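Side-chain contacts in protein kinase A regulatory subunit, putative (Trypanosoma cruzi, PDB 6FTF), which probably regulates a cyclic AMP-independent protein kinase A, binding nucleoside-type ligands in its two cyclic nucleotide-binding-type domains: residues A91-I94 with K99-L102; E111-L114 with P119-A122. All coordinates share one frame; numbering follows the deposited sequence. Where two conformers were deposited one is given.

Contact 1 (A91-I94 with K99-L102). With 7CI (7-cyano-7-deazainosine), chain F.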
ATOM      1  N   ALA A  91     -13.155  -5.267 -12.510  1.00 11.55           N
ATOM      2  CA  ALA A  91     -13.215  -6.644 -12.963  1.00 11.33           C
ATOM      3  C   ALA A  91     -13.417  -7.580 -11.782  1.00 11.52           C
ATOM      4  O   ALA A  91     -12.861  -7.377 -10.693  1.00 12.88           O
ATOM      5  CB  ALA A  91     -11.947  -7.055 -13.704  1.00 13.02           C
ATOM      6  N   ASP A  92     -14.174  -8.639 -12.033  1.00 12.70           N
ATOM      7  CA  ASP A  92     -14.368  -9.695 -11.054  1.00 13.12           C
ATOM      8  C   ASP A  92     -13.247 -10.718 -11.161  1.00 12.85           C
ATOM      9  O   ASP A  92     -12.841 -11.109 -12.257  1.00 13.69           O
ATOM     10  CB  ASP A  92     -15.692 -10.425 -11.294  1.00 16.12           C
ATOM     11  CG  ASP A  92     -16.907  -9.550 -11.059  1.00 16.50           C
ATOM     12  OD1 ASP A  92     -16.942  -8.796 -10.063  1.00 22.05           O
ATOM     13  OD2 ASP A  92     -17.841  -9.620 -11.882  1.00 19.07           O
ATOM     14  N   ILE A  93     -12.803 -11.200 -10.004  1.00 12.51           N
ATOM     15  CA  ILE A  93     -11.932 -12.366  -9.893  1.00 13.03           C
ATOM     16  C   ILE A  93     -12.833 -13.557  -9.618  1.00 15.48           C
ATOM     17  O   ILE A  93     -13.552 -13.577  -8.611  1.00 17.30           O
ATOM     18  CB  ILE A  93     -10.904 -12.187  -8.764  1.00 12.43           C
ATOM     19  CG1 ILE A  93     -10.118 -10.880  -8.942  1.00 13.24           C
ATOM     20  CG2 ILE A  93      -9.974 -13.388  -8.688  1.00 14.22           C
ATOM     21  CD1 ILE A  93      -9.411 -10.763 -10.287  1.00 13.07           C
ATOM     22  N   ILE A  94     -12.802 -14.543 -10.508  1.00 14.03           N
ATOM     23  CA  ILE A  94     -13.716 -15.682 -10.474  1.00 16.35           C
ATOM     24  C   ILE A  94     -12.901 -16.953 -10.302  1.00 16.78           C
ATOM     25  O   ILE A  94     -12.050 -17.274 -11.139  1.00 16.70           O
ATOM     26  CB  ILE A  94     -14.580 -15.742 -11.743  1.00 15.45           C
ATOM     27  CG1 ILE A  94     -15.376 -14.436 -11.873  1.00 17.14           C
ATOM     28  CG2 ILE A  94     -15.494 -16.977 -11.739  1.00 19.19           C
ATOM     29  CD1 ILE A  94     -16.118 -14.273 -13.144  1.00 18.57           C
ATOM     30  N   LYS A  99     -17.419 -15.551  -7.752  1.00 26.42           N
ATOM     31  CA  LYS A  99     -16.760 -14.256  -7.624  1.00 23.84           C
ATOM     32  C   LYS A  99     -16.177 -14.137  -6.223  1.00 31.77           C
ATOM     33  O   LYS A  99     -16.911 -14.210  -5.231  1.00 36.71           O
ATOM     34  CB  LYS A  99     -17.760 -13.131  -7.867  1.00 25.18           C
ATOM     35  CG  LYS A  99     -18.365 -13.110  -9.259  1.00 26.65           C
ATOM     36  CD  LYS A  99     -19.344 -11.953  -9.402  1.00 31.25           C
ATOM     37  CE  LYS A  99     -20.054 -11.987 -10.738  1.00 38.99           C
ATOM     38  NZ  LYS A  99     -21.064 -10.899 -10.844  1.00 44.83           N
ATOM     39  N   VAL A 100     -14.861 -13.962  -6.136  1.00 26.14           N
ATOM     40  CA  VAL A 100     -14.170 -13.916  -4.850  1.00 26.01           C
ATOM     41  C   VAL A 100     -13.542 -12.564  -4.538  1.00 22.09           C
ATOM     42  O   VAL A 100     -13.138 -12.345  -3.386  1.00 23.94           O
ATOM     43  CB  VAL A 100     -13.114 -15.034  -4.724  1.00 26.01           C
ATOM     44  CG1 VAL A 100     -13.777 -16.400  -4.870  1.00 30.66           C
ATOM     45  CG2 VAL A 100     -12.011 -14.857  -5.757  1.00 26.16           C
ATOM     46  N   TYR A 101     -13.427 -11.658  -5.505  1.00 20.87           N
ATOM     47  CA  TYR A 101     -12.767 -10.385  -5.249  1.00 17.31           C
ATOM     48  C   TYR A 101     -13.146  -9.436  -6.373  1.00 15.84           C
ATOM     49  O   TYR A 101     -13.471  -9.876  -7.476  1.00 15.59           O
ATOM     50  CB  TYR A 101     -11.250 -10.574  -5.217  1.00 18.80           C
ATOM     51  CG  TYR A 101     -10.453  -9.412  -4.684  1.00 16.44           C
ATOM     52  CD1 TYR A 101     -10.189  -9.289  -3.327  1.00 17.85           C
ATOM     53  CD2 TYR A 101      -9.917  -8.462  -5.537  1.00 17.72           C
ATOM     54  CE1 TYR A 101      -9.437  -8.237  -2.838  1.00 18.61           C
ATOM     55  CE2 TYR A 101      -9.167  -7.407  -5.060  1.00 18.45           C
ATOM     56  CZ  TYR A 101      -8.928  -7.303  -3.710  1.00 21.66           C
ATOM     57  OH  TYR A 101      -8.180  -6.253  -3.216  1.00 25.94           O
ATOM     58  N   LEU A 102     -13.120  -8.138  -6.083  1.00 15.28           N
ATOM     59  CA  LEU A 102     -13.411  -7.111  -7.080  1.00 14.96           C
ATOM     60  C   LEU A 102     -12.187  -6.215  -7.232  1.00 12.90           C
ATOM     61  O   LEU A 102     -11.772  -5.554  -6.273  1.00 15.76           O
ATOM     62  CB  LEU A 102     -14.616  -6.263  -6.672  1.00 16.99           C
ATOM     63  CG  LEU A 102     -14.994  -5.153  -7.661  1.00 18.03           C
ATOM     64  CD1 LEU A 102     -15.616  -5.732  -8.907  1.00 16.95           C
ATOM     65  CD2 LEU A 102     -15.917  -4.126  -7.025  1.00 20.79           C
TER
HETATM   66  C1  7CI F 605      -6.103 -11.970  -9.065  1.00 11.60           C
HETATM   67  N1  7CI F 605      -6.409 -12.913  -7.944  1.00 11.23           N
HETATM   68  O1  7CI F 605      -6.486 -12.585 -10.285  1.00 10.93           O
HETATM   69  C2  7CI F 605      -6.902 -12.533  -6.763  1.00 11.02           C
HETATM   70  N2  7CI F 605      -7.188 -11.295  -6.287  1.00 12.11           N
HETATM   71  O2  7CI F 605      -4.480 -10.399  -9.627  1.00 11.22           O
HETATM   72  C3  7CI F 605      -7.656 -11.192  -5.030  1.00 11.97           C
HETATM   73  N3  7CI F 605      -7.851 -12.334  -4.242  1.00 13.86           N
HETATM   74  O3  7CI F 605      -3.017 -12.243 -10.768  1.00 10.94           O
HETATM   75  C4  7CI F 605      -7.565 -13.580  -4.706  1.00 13.00           C
HETATM   76  N4  7CI F 605      -6.705 -17.379  -6.210  1.00 23.08           N
HETATM   77  C5  7CI F 605      -7.074 -13.733  -6.003  1.00 12.99           C
HETATM   78  O5  7CI F 605      -7.763 -14.551  -3.920  1.00 18.63           O
HETATM   79  C6  7CI F 605      -6.680 -14.859  -6.823  1.00 13.23           C
HETATM   80  C7  7CI F 605      -6.293 -14.262  -8.032  1.00 12.93           C
HETATM   81  C8  7CI F 605      -6.695 -16.236  -6.487  1.00 17.72           C
HETATM   82  C9  7CI F 605      -4.678 -11.678  -9.181  1.00 10.24           C
HETATM   83  C10 7CI F 605      -4.224 -12.666 -10.123  1.00 10.19           C
HETATM   84  C11 7CI F 605      -5.359 -12.702 -11.126  1.00 10.57           C
HETATM   85  C12 7CI F 605      -5.427 -14.052 -11.970  1.00 11.42           C
HETATM   86  O4  7CI F 605      -5.323 -15.166 -11.109  1.00 11.79           O
HETATM   87  O   HOH W   1     -16.323  -9.752  -7.622  1.00 24.98           O
HETATM   88  O   HOH W   2     -20.327  -8.821 -11.893  1.00 31.77           O
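Ile93 meets Val100 and Tyr101 across two antiparallel strands whose axes approach to 4.7 Å: Ile93 N donates to Tyr101 O at 2.9 Å and Val100 N to Ile93 O at 2.8 Å, both nearly straight. Because Ile93 thus faces two residues, the strand 98-103 carries a beta bulge at Val100. On either side of it, Asp92 with Leu102 and Ile94 with Lys99 form non-hydrogen-bonded pairs.

Ile93 and Tyr101 lie side by side on the ligand face, the tyrosine ring running on past the base of 7-cyano-7-deazainosine. The ring is swung out with CG anti to the backbone N (chi1 -168°), and the C3 corner of the base comes over one of its faces, Tyr101 CG to ligand C3 3.3 Å, with the two planes clearly tilted. The broad tyrosine ring gives that corner an aromatic face to lie against, and the branched Ile93 fills in beside it with CD1 3.4 Å from ligand O1 of the ribose. These two strands form a hairpin of the beta-roll of a cyclic nucleotide-binding domain, with 98-103 outermost in its sheet. From the helix 171-178, Glu173 and Gln176 also touch Tyr101.

The opposite face is mixed, with Ile94 CG1 beside Lys99 CG. Lys99, extended beyond CG, runs obliquely across Asp92, its CE 3.4 Å from OD2, and the long salt bridge from NZ to that oxygen measures 3.6 Å. A flexible lysine suits this exposed place at the sheet's margin. Asp92 OD1 touches Leu102 CD1 and accepts from a water that also donates to Tyr101 O, giving that carbonyl a second donor.

Contact 2 (E111-L114 with P119-A122). With 7CI (7-cyano-7-deazainosine), chain F.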
ATOM      1  N   GLU A 111      -0.321 -10.405 -11.344  1.00 11.15           N
ATOM      2  CA  GLU A 111       0.885 -10.414 -10.535  1.00 10.97           C
ATOM      3  C   GLU A 111       1.125 -11.754  -9.860  1.00 11.87           C
ATOM      4  O   GLU A 111       2.273 -12.119  -9.627  1.00 12.11           O
ATOM      5  CB  GLU A 111       0.839  -9.273  -9.514  1.00 12.45           C
ATOM      6  CG  GLU A 111       0.121  -9.547  -8.207  1.00 12.16           C
ATOM      7  CD  GLU A 111      -1.365  -9.784  -8.311  1.00 11.49           C
ATOM      8  OE1 GLU A 111      -1.909 -10.338  -7.311  1.00 11.57           O
ATOM      9  OE2 GLU A 111      -1.988  -9.416  -9.329  1.00 11.44           O
ATOM     10  N   LEU A 112       0.065 -12.483  -9.542  0.71  9.99           N
ATOM     11  CA  LEU A 112       0.227 -13.780  -8.897  0.71 12.18           C
ATOM     12  C   LEU A 112       1.000 -14.726  -9.805  0.71 11.90           C
ATOM     13  O   LEU A 112       1.931 -15.422  -9.371  0.71 13.96           O
ATOM     14  CB  LEU A 112      -1.166 -14.327  -8.588  0.71 14.06           C
ATOM     15  CG  LEU A 112      -1.344 -15.550  -7.702  0.71 13.51           C
ATOM     16  CD1 LEU A 112      -0.772 -15.334  -6.330  0.71 14.98           C
ATOM     17  CD2 LEU A 112      -2.822 -15.826  -7.576  0.71 13.99           C
ATOM     18  N   GLU A 113       0.644 -14.724 -11.087  1.00 11.09           N
ATOM     19  CA  GLU A 113       1.271 -15.587 -12.066  1.00 11.03           C
ATOM     20  C   GLU A 113       2.715 -15.188 -12.335  1.00 11.81           C
ATOM     21  O   GLU A 113       3.572 -16.055 -12.528  1.00 12.92           O
ATOM     22  CB  GLU A 113       0.467 -15.506 -13.355  1.00 11.81           C
ATOM     23  CG  GLU A 113      -0.919 -16.123 -13.249  1.00 12.07           C
ATOM     24  CD  GLU A 113      -1.929 -15.349 -12.409  1.00 11.35           C
ATOM     25  OE1 GLU A 113      -1.795 -14.103 -12.252  1.00 11.33           O
ATOM     26  OE2 GLU A 113      -2.877 -15.979 -11.906  1.00 11.99           O
ATOM     27  N   LEU A 114       2.998 -13.881 -12.388  1.00 11.26           N
ATOM     28  CA  LEU A 114       4.358 -13.416 -12.648  1.00 11.54           C
ATOM     29  C   LEU A 114       5.268 -13.614 -11.448  1.00 12.19           C
ATOM     30  O   LEU A 114       6.432 -13.990 -11.607  1.00 13.58           O
ATOM     31  CB  LEU A 114       4.333 -11.952 -13.075  1.00 11.76           C
ATOM     32  CG  LEU A 114       3.755 -11.699 -14.460  1.00 11.19           C
ATOM     33  CD1 LEU A 114       3.535 -10.224 -14.683  1.00 14.97           C
ATOM     34  CD2 LEU A 114       4.662 -12.264 -15.513  1.00 17.98           C
ATOM     35  N   PRO A 119       0.508 -20.943 -14.178  1.00 15.19           N
ATOM     36  CA  PRO A 119      -0.578 -20.563 -15.086  1.00 17.05           C
ATOM     37  C   PRO A 119      -1.648 -19.780 -14.346  1.00 15.17           C
ATOM     38  O   PRO A 119      -1.726 -19.790 -13.119  1.00 15.16           O
ATOM     39  CB  PRO A 119      -1.112 -21.911 -15.588  1.00 19.55           C
ATOM     40  CG  PRO A 119       0.025 -22.841 -15.438  1.00 20.19           C
ATOM     41  CD  PRO A 119       0.709 -22.402 -14.173  1.00 15.40           C
ATOM     42  N   VAL A 120      -2.479 -19.081 -15.117  1.00 14.07           N
ATOM     43  CA  VAL A 120      -3.486 -18.204 -14.531  1.00 13.65           C
ATOM     44  C   VAL A 120      -4.310 -18.955 -13.501  1.00 13.29           C
ATOM     45  O   VAL A 120      -4.902 -20.000 -13.793  1.00 14.38           O
ATOM     46  CB  VAL A 120      -4.362 -17.583 -15.632  1.00 12.60           C
ATOM     47  CG1 VAL A 120      -5.478 -16.771 -15.016  1.00 13.78           C
ATOM     48  CG2 VAL A 120      -3.498 -16.716 -16.564  1.00 14.55           C
ATOM     49  N   VAL A 121      -4.384 -18.391 -12.297  1.00 13.47           N
ATOM     50  CA  VAL A 121      -5.070 -19.054 -11.194  1.00 15.81           C
ATOM     51  C   VAL A 121      -6.575 -18.817 -11.247  1.00 15.65           C
ATOM     52  O   VAL A 121      -7.369 -19.739 -11.009  1.00 19.02           O
ATOM     53  CB  VAL A 121      -4.461 -18.583  -9.863  1.00 15.80           C
ATOM     54  CG1 VAL A 121      -5.226 -19.138  -8.668  1.00 19.81           C
ATOM     55  CG2 VAL A 121      -2.988 -18.983  -9.783  1.00 17.49           C
ATOM     56  N   ALA A 122      -6.997 -17.589 -11.526  1.00 13.76           N
ATOM     57  CA  ALA A 122      -8.403 -17.214 -11.513  1.00 13.86           C
ATOM     58  C   ALA A 122      -8.744 -16.440 -12.778  1.00 12.79           C
ATOM     59  O   ALA A 122      -7.889 -15.777 -13.372  1.00 14.30           O
ATOM     60  CB  ALA A 122      -8.734 -16.329 -10.307  1.00 14.41           C
TER
HETATM   61  C1  7CI F 605      -6.103 -11.970  -9.065  1.00 11.60           C
HETATM   62  N1  7CI F 605      -6.409 -12.913  -7.944  1.00 11.23           N
HETATM   63  O1  7CI F 605      -6.486 -12.585 -10.285  1.00 10.93           O
HETATM   64  C2  7CI F 605      -6.902 -12.533  -6.763  1.00 11.02           C
HETATM   65  N2  7CI F 605      -7.188 -11.295  -6.287  1.00 12.11           N
HETATM   66  O2  7CI F 605      -4.480 -10.399  -9.627  1.00 11.22           O
HETATM   67  C3  7CI F 605      -7.656 -11.192  -5.030  1.00 11.97           C
HETATM   68  N3  7CI F 605      -7.851 -12.334  -4.242  1.00 13.86           N
HETATM   69  O3  7CI F 605      -3.017 -12.243 -10.768  1.00 10.94           O
HETATM   70  C4  7CI F 605      -7.565 -13.580  -4.706  1.00 13.00           C
HETATM   71  N4  7CI F 605      -6.705 -17.379  -6.210  1.00 23.08           N
HETATM   72  C5  7CI F 605      -7.074 -13.733  -6.003  1.00 12.99           C
HETATM   73  O5  7CI F 605      -7.763 -14.551  -3.920  1.00 18.63           O
HETATM   74  C6  7CI F 605      -6.680 -14.859  -6.823  1.00 13.23           C
HETATM   75  C7  7CI F 605      -6.293 -14.262  -8.032  1.00 12.93           C
HETATM   76  C8  7CI F 605      -6.695 -16.236  -6.487  1.00 17.72           C
HETATM   77  C9  7CI F 605      -4.678 -11.678  -9.181  1.00 10.24           C
HETATM   78  C10 7CI F 605      -4.224 -12.666 -10.123  1.00 10.19           C
HETATM   79  C11 7CI F 605      -5.359 -12.702 -11.126  1.00 10.57           C
HETATM   80  C12 7CI F 605      -5.427 -14.052 -11.970  1.00 11.42           C
HETATM   81  O4  7CI F 605      -5.323 -15.166 -11.109  1.00 11.79           O
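The Glu113 carboxylate takes the backbone N-H of Val121 on the anti side of OE2, at 2.9 Å from Val121 N and 15° out of the carboxylate plane. OE2 is gripped twice, for O4 of 7-cyano-7-deazainosine also donates to it at 2.7 Å, while OE1 accepts ligand O3. Chi1 (-68°) sets Glu113 CG 3.5 Å from Val120 CA, flanked by loop backbone, and the bend at chi2 (71°) turns the carboxylate toward the ligand and Val121 N. Ala122 N donates to O4 at 3.0 Å, its small side chain letting the loop lie close.

Glu111 presents a second flat carboxylate, whose OE2 accepts ligand O2 at 2.7 Å; OE1 is hydrogen-bonded to Tyr172 OH, which helps fix its rotation. Leu112 N adds a weak bond to O3 from the start of the helix. Val121 CG1 forms an apolar wall 3.4 Å from nitrile N4 of the ligand. Its CG2 lies 3.9 Å from Leu112 CD2, the side chains crossing at about a right angle. The short helix and loop occupy the place of the phosphate-binding cassette of cyclic nucleotide-binding domains; Glu111 on O2 is as in relatives, while Glu113, gripping O3 and O4, lies where a cyclic phosphate would probably sit.

How the contacts relate
Following the chain from the N terminus, contact 1 comes first: it closes the tight turn between strands 91-95 and 98-103. The chain then passes through strand 108-109 into helix 111-116, and contact 2 closes the next short loop, joining that helix to the segment leading into strand 123-126. The two loops lie in series, neither crossing nor enclosing the other. Strand 123-126 runs antiparallel beside 91-95, so the chain leaving contact 2 returns to the sheet of contact 1, and Ala122 CB packs 3.6 Å from Ile93 CG2. Both contacts line one nucleoside pocket: the hairpin meets the base and part of the sugar, the helix and loop chiefly the ribose hydroxyls.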